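Local coordinates for protein chitin elicitor receptor kinase 1 (PDB 4EBY) that probably senses fungal chitin oligomers through its extracellular LysM ectodomain and, dimerising when chitin binds, activates plant immune signalling as a receptor-like kinase, at residues L7-E15 with I94-T102; T18-N26 with Y34-L43. All coordinates share one frame; numbering follows the deposited sequence.

Contact 1: residues L7-E15 with I94-T102. With NAG (2-acetamido-2-deoxy-beta-D-glucopyranose), chain C; NAG (2-acetamido-2-deoxy-beta-D-glucopyranose), chain F; NAG (2-acetamido-2-deoxy-beta-D-glucopyranose), chain D.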
loop_
_atom_site.group_PDB
_atom_site.type_symbol
_atom_site.label_atom_id
_atom_site.label_comp_id
_atom_site.label_asym_id
_atom_site.label_seq_id
_atom_site.Cartn_x
_atom_site.Cartn_y
_atom_site.Cartn_z
ATOM N N LEU A 7 8.804 3.344 -8.154
ATOM C CA LEU A 7 7.645 3.487 -7.310
ATOM C C LEU A 7 6.806 2.233 -7.228
ATOM O O LEU A 7 6.987 1.266 -7.988
ATOM C CB LEU A 7 6.766 4.632 -7.767
ATOM C CG LEU A 7 5.770 4.303 -8.873
ATOM C CD1 LEU A 7 4.651 5.330 -8.813
ATOM C CD2 LEU A 7 6.450 4.340 -10.188
ATOM N N ALA A 8 5.905 2.261 -6.260
ATOM C CA ALA A 8 4.931 1.211 -6.048
ATOM C C ALA A 8 3.609 1.893 -5.730
ATOM O O ALA A 8 3.558 3.131 -5.592
ATOM C CB ALA A 8 5.359 0.285 -4.885
ATOM N N LEU A 9 2.539 1.108 -5.631
ATOM C CA LEU A 9 1.218 1.658 -5.289
ATOM C C LEU A 9 0.716 0.945 -4.044
ATOM O O LEU A 9 0.916 -0.264 -3.903
ATOM C CB LEU A 9 0.229 1.437 -6.432
ATOM C CG LEU A 9 0.536 2.192 -7.723
ATOM C CD1 LEU A 9 -0.331 1.683 -8.848
ATOM C CD2 LEU A 9 0.280 3.682 -7.491
ATOM N N ALA A 10 0.100 1.688 -3.126
ATOM C CA ALA A 10 -0.512 1.077 -1.948
ATOM C C ALA A 10 -2.025 1.096 -2.098
ATOM O O ALA A 10 -2.605 2.112 -2.487
ATOM C CB ALA A 10 -0.100 1.831 -0.670
ATOM N N SER A 11 -2.672 -0.017 -1.790
ATOM C CA SER A 11 -4.127 -0.086 -1.870
ATOM C C SER A 11 -4.739 0.154 -0.510
ATOM O O SER A 11 -4.562 -0.656 0.405
ATOM C CB SER A 11 -4.564 -1.465 -2.383
ATOM O OG SER A 11 -5.984 -1.526 -2.482
ATOM N N TYR A 12 -5.427 1.291 -0.376
ATOM C CA TYR A 12 -5.964 1.712 0.914
ATOM C C TYR A 12 -7.490 1.591 0.920
ATOM O O TYR A 12 -8.188 2.388 0.297
ATOM C CB TYR A 12 -5.530 3.169 1.156
ATOM C CG TYR A 12 -5.692 3.681 2.567
ATOM C CD1 TYR A 12 -4.581 4.013 3.333
ATOM C CD2 TYR A 12 -6.957 3.842 3.127
ATOM C CE1 TYR A 12 -4.733 4.516 4.641
ATOM C CE2 TYR A 12 -7.111 4.311 4.416
ATOM C CZ TYR A 12 -6.004 4.636 5.166
ATOM O OH TYR A 12 -6.198 5.132 6.445
ATOM N N TYR A 13 -8.015 0.615 1.657
ATOM C CA TYR A 13 -9.453 0.383 1.719
ATOM C C TYR A 13 -10.142 1.399 2.635
ATOM O O TYR A 13 -9.617 1.728 3.702
ATOM C CB TYR A 13 -9.718 -1.037 2.219
ATOM C CG TYR A 13 -11.181 -1.362 2.359
ATOM C CD1 TYR A 13 -11.925 -1.757 1.260
ATOM C CD2 TYR A 13 -11.819 -1.272 3.595
ATOM C CE1 TYR A 13 -13.283 -2.046 1.372
ATOM C CE2 TYR A 13 -13.179 -1.572 3.721
ATOM C CZ TYR A 13 -13.899 -1.958 2.605
ATOM O OH TYR A 13 -15.248 -2.262 2.723
ATOM N N LEU A 14 -11.307 1.884 2.208
ATOM C CA LEU A 14 -11.991 2.954 2.922
ATOM C C LEU A 14 -13.099 2.451 3.842
ATOM O O LEU A 14 -14.088 1.862 3.386
ATOM C CB LEU A 14 -12.592 3.925 1.904
ATOM C CG LEU A 14 -11.591 4.632 0.995
ATOM C CD1 LEU A 14 -12.371 5.569 0.047
ATOM C CD2 LEU A 14 -10.613 5.436 1.828
ATOM N N GLU A 15 -12.930 2.678 5.143
ATOM C CA GLU A 15 -14.021 2.469 6.073
ATOM C C GLU A 15 -13.931 3.428 7.264
ATOM O O GLU A 15 -12.882 4.008 7.535
ATOM C CB GLU A 15 -14.092 1.022 6.532
ATOM C CG GLU A 15 -12.942 0.631 7.390
ATOM C CD GLU A 15 -12.954 -0.856 7.767
ATOM O OE1 GLU A 15 -11.912 -1.317 8.261
ATOM O OE2 GLU A 15 -13.992 -1.551 7.591
ATOM N N ILE A 94 -4.078 -1.394 11.722
ATOM C CA ILE A 94 -5.302 -1.929 11.119
ATOM C C ILE A 94 -6.214 -0.850 10.566
ATOM O O ILE A 94 -6.965 -1.091 9.619
ATOM C CB ILE A 94 -6.104 -2.862 12.061
ATOM C CG1 ILE A 94 -6.839 -2.075 13.143
ATOM C CG2 ILE A 94 -5.200 -3.945 12.649
ATOM C CD1 ILE A 94 -7.855 -2.910 13.906
ATOM N N SER A 95 -6.132 0.338 11.159
ATOM C CA SER A 95 -7.008 1.433 10.792
ATOM C C SER A 95 -6.262 2.549 10.055
ATOM O O SER A 95 -6.511 2.788 8.864
ATOM C CB SER A 95 -7.715 1.967 12.048
ATOM O OG SER A 95 -8.643 2.974 11.693
ATOM N N ASN A 96 -5.330 3.218 10.734
ATOM C CA ASN A 96 -4.666 4.383 10.130
ATOM C C ASN A 96 -3.922 4.039 8.835
ATOM O O ASN A 96 -3.896 4.831 7.903
ATOM C CB ASN A 96 -3.719 5.050 11.131
ATOM C CG ASN A 96 -4.420 5.430 12.431
ATOM O OD1 ASN A 96 -4.830 4.568 13.198
ATOM N ND2 ASN A 96 -4.543 6.715 12.683
ATOM N N TYR A 97 -3.322 2.839 8.788
ATOM C CA TYR A 97 -2.647 2.354 7.578
ATOM C C TYR A 97 -3.369 1.200 6.853
ATOM O O TYR A 97 -2.817 0.620 5.916
ATOM C CB TYR A 97 -1.170 1.993 7.889
ATOM C CG TYR A 97 -0.354 3.253 8.038
ATOM C CD1 TYR A 97 0.310 3.815 6.959
ATOM C CD2 TYR A 97 -0.307 3.923 9.260
ATOM C CE1 TYR A 97 1.011 5.024 7.086
ATOM C CE2 TYR A 97 0.394 5.117 9.398
ATOM C CZ TYR A 97 1.042 5.665 8.316
ATOM O OH TYR A 97 1.728 6.863 8.475
ATOM N N ALA A 98 -4.595 0.893 7.268
ATOM C CA ALA A 98 -5.476 0.006 6.513
ATOM C C ALA A 98 -4.817 -1.323 6.138
ATOM O O ALA A 98 -4.934 -1.797 5.002
ATOM C CB ALA A 98 -5.972 0.719 5.250
ATOM N N ASN A 99 -4.136 -1.903 7.117
ATOM C CA ASN A 99 -3.432 -3.187 6.951
ATOM C C ASN A 99 -2.286 -3.217 5.954
ATOM O O ASN A 99 -1.837 -4.309 5.546
ATOM C CB ASN A 99 -4.426 -4.319 6.710
ATOM C CG ASN A 99 -5.377 -4.478 7.868
ATOM O OD1 ASN A 99 -4.947 -4.537 9.029
ATOM N ND2 ASN A 99 -6.683 -4.506 7.565
ATOM N N LEU A 100 -1.780 -2.036 5.594
ATOM C CA LEU A 100 -0.587 -1.955 4.756
ATOM C C LEU A 100 0.660 -2.223 5.579
ATOM O O LEU A 100 1.721 -2.504 5.030
ATOM C CB LEU A 100 -0.483 -0.583 4.088
ATOM C CG LEU A 100 -1.548 -0.287 3.032
ATOM C CD1 LEU A 100 -1.648 1.214 2.837
ATOM C CD2 LEU A 100 -1.190 -1.004 1.708
ATOM N N THR A 101 0.523 -2.107 6.899
ATOM C CA THR A 101 1.580 -2.508 7.834
ATOM C C THR A 101 0.977 -3.415 8.907
ATOM O O THR A 101 -0.227 -3.673 8.887
ATOM C CB THR A 101 2.289 -1.267 8.443
ATOM O OG1 THR A 101 3.536 -1.660 9.036
ATOM C CG2 THR A 101 1.391 -0.579 9.496
ATOM N N THR A 102 1.810 -3.939 9.815
ATOM C CA THR A 102 1.306 -4.797 10.889
ATOM C C THR A 102 1.696 -4.240 12.245
ATOM O O THR A 102 2.676 -3.504 12.368
ATOM C CB THR A 102 1.854 -6.232 10.796
ATOM O OG1 THR A 102 3.272 -6.225 11.003
ATOM C CG2 THR A 102 1.532 -6.838 9.437
HETATM C C1 NAG C . -7.580 -4.581 8.702
HETATM C C2 NAG C . -8.923 -4.021 8.215
HETATM C C3 NAG C . -9.998 -4.173 9.299
HETATM C C4 NAG C . -10.026 -5.571 9.906
HETATM C C5 NAG C . -8.613 -6.055 10.220
HETATM C C6 NAG C . -8.590 -7.503 10.702
HETATM C C7 NAG C . -9.180 -2.076 6.740
HETATM C C8 NAG C . -9.100 -0.573 6.588
HETATM N N2 NAG C . -8.775 -2.618 7.894
HETATM O O3 NAG C . -11.283 -3.842 8.793
HETATM O O4 NAG C . -10.773 -5.532 11.108
HETATM O O5 NAG C . -7.794 -5.940 9.070
HETATM O O6 NAG C . -9.103 -8.331 9.676
HETATM O O7 NAG C . -9.602 -2.759 5.806
HETATM C C1 NAG F . -14.571 0.857 12.516
HETATM C C2 NAG F . -13.305 0.059 12.866
HETATM C C3 NAG F . -13.622 -1.190 13.677
HETATM C C4 NAG F . -14.524 -0.842 14.850
HETATM C C5 NAG F . -15.689 0.055 14.428
HETATM C C6 NAG F . -16.489 0.507 15.645
HETATM C C7 NAG F . -11.272 0.024 11.578
HETATM C C8 NAG F . -10.644 0.014 10.208
HETATM N N2 NAG F . -12.558 -0.312 11.681
HETATM O O3 NAG F . -12.415 -1.773 14.150
HETATM O O4 NAG F . -15.045 -2.033 15.399
HETATM O O5 NAG F . -15.213 1.190 13.725
HETATM O O6 NAG F . -15.635 1.189 16.540
HETATM O O7 NAG F . -10.597 0.340 12.557
HETATM C C1 NAG D . 8.126 -6.768 4.997
HETATM C C2 NAG D . 7.293 -7.264 6.183
HETATM C C3 NAG D . 8.164 -7.863 7.284
HETATM C C4 NAG D . 9.206 -8.810 6.733
HETATM C C5 NAG D . 9.894 -8.222 5.504
HETATM C C6 NAG D . 10.875 -9.204 4.874
HETATM C C7 NAG D . 5.325 -5.896 6.650
HETATM C C8 NAG D . 4.802 -4.684 7.418
HETATM N N2 NAG D . 6.604 -6.146 6.800
HETATM O O3 NAG D . 7.369 -8.533 8.245
HETATM O O4 NAG D . 10.161 -9.038 7.754
HETATM O O5 NAG D . 8.930 -7.842 4.542
HETATM O O6 NAG D . 10.225 -10.389 4.471
HETATM O O7 NAG D . 4.599 -6.566 5.915
HETATM O O HOH W 1 -6.141 -1.458 2.538
#

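Contact 2: residues T18-N26 with Y34-L43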
loop_
_atom_site.group_PDB
_atom_site.type_symbol
_atom_site.label_atom_id
_atom_site.label_comp_id
_atom_site.label_asym_id
_atom_site.label_seq_id
_atom_site.Cartn_x
_atom_site.Cartn_y
_atom_site.Cartn_z
ATOM N N THR A 18 -12.685 7.608 6.564
ATOM C CA THR A 18 -11.406 8.095 6.059
ATOM C C THR A 18 -11.552 9.062 4.900
ATOM O O THR A 18 -12.273 8.774 3.948
ATOM C CB THR A 18 -10.610 6.907 5.522
ATOM O OG1 THR A 18 -10.468 5.952 6.578
ATOM C CG2 THR A 18 -9.243 7.350 5.027
ATOM N N THR A 19 -10.875 10.207 4.989
ATOM C CA THR A 19 -10.842 11.171 3.880
ATOM C C THR A 19 -9.549 11.077 3.055
ATOM O O THR A 19 -8.550 10.472 3.475
ATOM C CB THR A 19 -10.908 12.598 4.394
ATOM O OG1 THR A 19 -9.787 12.833 5.249
ATOM C CG2 THR A 19 -12.213 12.848 5.155
ATOM N N LEU A 20 -9.540 11.702 1.881
ATOM C CA LEU A 20 -8.339 11.646 1.051
ATOM C C LEU A 20 -7.175 12.385 1.737
ATOM O O LEU A 20 -6.012 11.985 1.637
ATOM C CB LEU A 20 -8.617 12.246 -0.322
ATOM C CG LEU A 20 -7.492 12.021 -1.327
ATOM C CD1 LEU A 20 -7.340 10.530 -1.586
ATOM C CD2 LEU A 20 -7.813 12.799 -2.623
ATOM N N SER A 21 -7.494 13.456 2.460
ATOM C CA SER A 21 -6.478 14.202 3.187
ATOM C C SER A 21 -5.758 13.315 4.206
ATOM O O SER A 21 -4.543 13.375 4.330
ATOM C CB SER A 21 -7.124 15.419 3.876
ATOM O OG SER A 21 -6.152 16.164 4.561
ATOM N N VAL A 22 -6.509 12.521 4.961
ATOM C CA VAL A 22 -5.882 11.644 5.956
ATOM C C VAL A 22 -4.995 10.586 5.294
ATOM O O VAL A 22 -3.890 10.283 5.760
ATOM C CB VAL A 22 -6.933 10.986 6.878
ATOM C CG1 VAL A 22 -6.287 9.873 7.702
ATOM C CG2 VAL A 22 -7.532 12.032 7.804
ATOM N N ILE A 23 -5.457 10.036 4.179
ATOM C CA ILE A 23 -4.634 9.089 3.444
ATOM C C ILE A 23 -3.339 9.747 2.999
ATOM O O ILE A 23 -2.263 9.189 3.169
ATOM C CB ILE A 23 -5.382 8.546 2.226
ATOM C CG1 ILE A 23 -6.579 7.719 2.707
ATOM C CG2 ILE A 23 -4.457 7.687 1.319
ATOM C CD1 ILE A 23 -7.521 7.298 1.571
ATOM N N ASN A 24 -3.442 10.935 2.414
ATOM C CA ASN A 24 -2.237 11.596 1.925
ATOM C C ASN A 24 -1.296 11.982 3.069
ATOM O O ASN A 24 -0.076 11.940 2.914
ATOM C CB ASN A 24 -2.624 12.828 1.091
ATOM C CG ASN A 24 -1.513 13.283 0.154
ATOM O OD1 ASN A 24 -0.348 12.833 0.223
ATOM N ND2 ASN A 24 -1.871 14.171 -0.731
ATOM N N GLN A 25 -1.853 12.352 4.221
ATOM C CA GLN A 25 -1.016 12.692 5.360
ATOM C C GLN A 25 -0.247 11.445 5.821
ATOM O O GLN A 25 0.982 11.456 5.962
ATOM C CB GLN A 25 -1.885 13.195 6.510
ATOM C CG GLN A 25 -1.082 13.588 7.733
ATOM C CD GLN A 25 -1.911 14.388 8.716
ATOM O OE1 GLN A 25 -3.026 13.997 9.072
ATOM N NE2 GLN A 25 -1.385 15.529 9.135
ATOM N N ASN A 26 -0.981 10.372 6.057
ATOM C CA ASN A 26 -0.360 9.153 6.581
ATOM C C ASN A 26 0.651 8.555 5.606
ATOM O O ASN A 26 1.732 8.085 6.001
ATOM C CB ASN A 26 -1.442 8.127 6.919
ATOM C CG ASN A 26 -2.273 8.539 8.132
ATOM O OD1 ASN A 26 -2.030 9.598 8.735
ATOM N ND2 ASN A 26 -3.273 7.717 8.488
ATOM N N TYR A 34 2.165 15.760 0.730
ATOM C CA TYR A 34 0.940 16.267 1.313
ATOM C C TYR A 34 1.001 17.782 1.484
ATOM O O TYR A 34 1.833 18.295 2.228
ATOM C CB TYR A 34 0.742 15.591 2.679
ATOM C CG TYR A 34 -0.511 16.017 3.416
ATOM C CD1 TYR A 34 -1.753 15.975 2.799
ATOM C CD2 TYR A 34 -0.451 16.411 4.744
ATOM C CE1 TYR A 34 -2.916 16.348 3.481
ATOM C CE2 TYR A 34 -1.598 16.774 5.435
ATOM C CZ TYR A 34 -2.829 16.739 4.797
ATOM O OH TYR A 34 -3.975 17.122 5.474
ATOM N N ASP A 35 0.126 18.505 0.796
ATOM C CA ASP A 35 0.055 19.948 1.016
ATOM C C ASP A 35 -1.363 20.436 1.291
ATOM O O ASP A 35 -1.578 21.629 1.473
ATOM C CB ASP A 35 0.730 20.739 -0.115
ATOM C CG ASP A 35 -0.032 20.666 -1.436
ATOM O OD1 ASP A 35 -1.168 20.151 -1.446
ATOM O OD2 ASP A 35 0.508 21.165 -2.453
ATOM N N GLN A 36 -2.309 19.500 1.376
ATOM C CA GLN A 36 -3.730 19.790 1.607
ATOM C C GLN A 36 -4.436 20.510 0.465
ATOM O O GLN A 36 -5.628 20.813 0.565
ATOM C CB GLN A 36 -3.927 20.605 2.894
ATOM C CG GLN A 36 -3.453 19.903 4.155
ATOM C CD GLN A 36 -3.864 20.657 5.407
ATOM O OE1 GLN A 36 -3.060 21.373 6.004
ATOM N NE2 GLN A 36 -5.130 20.511 5.799
ATOM N N ILE A 37 -3.709 20.806 -0.603
ATOM C CA ILE A 37 -4.273 21.562 -1.720
ATOM C C ILE A 37 -4.301 20.724 -3.004
ATOM O O ILE A 37 -5.341 20.590 -3.650
ATOM C CB ILE A 37 -3.463 22.821 -1.986
ATOM C CG1 ILE A 37 -3.462 23.718 -0.744
ATOM C CG2 ILE A 37 -4.028 23.567 -3.186
ATOM C CD1 ILE A 37 -2.403 24.792 -0.787
ATOM N N ASN A 38 -3.149 20.162 -3.346
ATOM C CA ASN A 38 -2.974 19.446 -4.594
ATOM C C ASN A 38 -2.863 17.959 -4.302
ATOM O O ASN A 38 -1.912 17.526 -3.652
ATOM C CB ASN A 38 -1.706 19.953 -5.270
ATOM C CG ASN A 38 -1.515 19.397 -6.664
ATOM O OD1 ASN A 38 -1.858 18.250 -6.939
ATOM N ND2 ASN A 38 -0.953 20.208 -7.552
ATOM N N PHE A 39 -3.840 17.183 -4.763
ATOM C CA PHE A 39 -3.836 15.733 -4.567
ATOM C C PHE A 39 -3.618 14.997 -5.875
ATOM O O PHE A 39 -3.886 13.809 -5.962
ATOM C CB PHE A 39 -5.174 15.299 -3.956
ATOM C CG PHE A 39 -5.393 15.834 -2.556
ATOM C CD1 PHE A 39 -5.004 15.069 -1.460
ATOM C CD2 PHE A 39 -5.957 17.087 -2.345
ATOM C CE1 PHE A 39 -5.187 15.547 -0.156
ATOM C CE2 PHE A 39 -6.145 17.568 -1.044
ATOM C CZ PHE A 39 -5.755 16.785 0.042
ATOM N N ASP A 40 -3.144 15.720 -6.892
ATOM C CA ASP A 40 -2.960 15.105 -8.211
ATOM C C ASP A 40 -2.116 13.823 -8.231
ATOM O O ASP A 40 -2.437 12.883 -8.962
ATOM C CB ASP A 40 -2.397 16.123 -9.217
ATOM C CG ASP A 40 -3.404 17.194 -9.601
ATOM O OD1 ASP A 40 -4.591 17.109 -9.205
ATOM O OD2 ASP A 40 -3.007 18.117 -10.336
ATOM N N PRO A 41 -1.028 13.763 -7.446
ATOM C CA PRO A 41 -0.218 12.537 -7.517
ATOM C C PRO A 41 -1.022 11.274 -7.193
ATOM O O PRO A 41 -0.793 10.228 -7.789
ATOM C CB PRO A 41 0.876 12.778 -6.461
ATOM C CG PRO A 41 1.028 14.232 -6.456
ATOM C CD PRO A 41 -0.387 14.791 -6.608
ATOM N N ILE A 42 -1.954 11.383 -6.254
ATOM C CA ILE A 42 -2.864 10.293 -5.941
ATOM C C ILE A 42 -3.999 10.158 -6.958
ATOM O O ILE A 42 -4.284 9.052 -7.438
ATOM C CB ILE A 42 -3.451 10.469 -4.528
ATOM C CG1 ILE A 42 -2.328 10.316 -3.511
ATOM C CG2 ILE A 42 -4.519 9.420 -4.266
ATOM C CD1 ILE A 42 -2.761 10.745 -2.091
ATOM N N LEU A 43 -4.639 11.274 -7.296
ATOM C CA LEU A 43 -5.800 11.223 -8.173
ATOM C C LEU A 43 -5.480 10.623 -9.545
ATOM O O LEU A 43 -6.341 9.997 -10.159
ATOM C CB LEU A 43 -6.448 12.596 -8.332
ATOM C CG LEU A 43 -7.075 13.124 -7.028
ATOM C CD1 LEU A 43 -7.584 14.526 -7.233
ATOM C CD2 LEU A 43 -8.208 12.197 -6.577
HETATM O O HOH W 2 -7.019 18.734 4.194
#

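Contact 1: residues L7-E15 with I94-T102
With chi1 at -166°, CG of Tyr12 stands opposite its own backbone N and the phenol reaches from strand 8-13 to the turn Tyr97-Leu100, whose Ala98 methyl lies under the ring. This is a type I' beta turn in the link between helices 89-96 and 103-109 of a LysM domain, closed by the bond from Leu100 N to Tyr97 O. The methyl makes a CH-pi contact: Ala98 CB is 3.7 Å from the centroid of the Tyr12 ring and only 5° off its normal. Beyond the ring, Tyr12 OH donates to Asn96 O over 2.7 Å, approaching from well above the carbonyl plane (58° out of it). That carbonyl oxygen, near the end of helix 89-96, has a second partner in Asn26, so two donors grip it.

Nearer the middle of the strand, Leu100 crosses Tyr12 at about a right angle and sets both methyl groups against Ala10, with Leu100 CD2 3.9 Å from Ala10 CB. A water bridges the two backbones. It donates to Ser11 O (2.8 Å) and Ala98 O (2.8 Å) while accepting from Tyr13 N (2.9 Å), a three-way link between strand and turn.

Asn99, in an Asn-Leu-Thr sequon, carries an N-linked glycan through ND2. Its first sugar folds back over the segment 94-102: the acetamido N2 of this NAG (chain C) donates to Ile94 O at 2.9 Å. Arg149 also hydrogen-bonds to the glycan. The acetyl methyl C8 of the first sugar comes to rest 3.6 Å from Ala98 CB, the methyl that also packs on Tyr12.

Contact 2: residues T18-N26 with Y34-L43
The backbones of Asn24 and Tyr34 come within 5.7 Å (CA to CA), where the loop leading to helix 40-43 passes along one flank of helix 20-26. Tyr34, its CG trans to the backbone N (chi1 -180°), lays its ring along the helix from Ser21 to Gln25. Gln25 CB sits over one face, 4.0 Å from the Tyr34 ring centroid, in a CH-pi contact. At the ring edge, Tyr34 OH is 2.5 Å from Ser21 OG, and a water joins Ser21 OG to Gln36 NE2. Asn24 is wedged between Tyr34 and the second helix, with Asn24 CB 3.7 Å from Tyr34 CD1.

Further toward the start of the helix the contact turns apolar. Leu20 CD2 meets Phe39 CD1 at 3.8 Å, its other methyl rests on Ile42, and Leu43 adds a methyl alongside. In the loop, Asp35 OD1 accepts from Ile37 N, an Asx turn, and through its syn lone pair from Asn38 N, which extends it to an Asx motif; Asn38 OD1 forms a second Asx turn with Asp40 N at the start of helix 40-43.

Lys52 packs on Leu20, Phe39 and Leu43. Strands 8-13 and 60-70 flank this helix pair in the chain, the strand-helix-helix-strand order of a LysM fold, and Leu20, Ile23 and Ile42 all rest on Val61 of strand 60-70.

Contact 2 is nested in the chain loop that contact 1 closes, and their centres lie about 14 Å apart. Asn26, at the end of helix 20-26, ties them together: besides its side-chain bond to the 94-102 segment, its backbone Asn26 O lies 2.8 Å from Tyr97 OH, a probable hydrogen bond. Apolar packing continues the junction, with Leu14 CD2 3.6 Å from Ile23 CD1, and Ile23 also touches Tyr12 of strand 8-13. Helix 20-26 thus touches both segments of contact 1. Each contact also borders a glycan: contact 1 bears the sugar linked to Asn99, whereas in contact 2 the side chain of Tyr34 is about 4 Å from a different NAG.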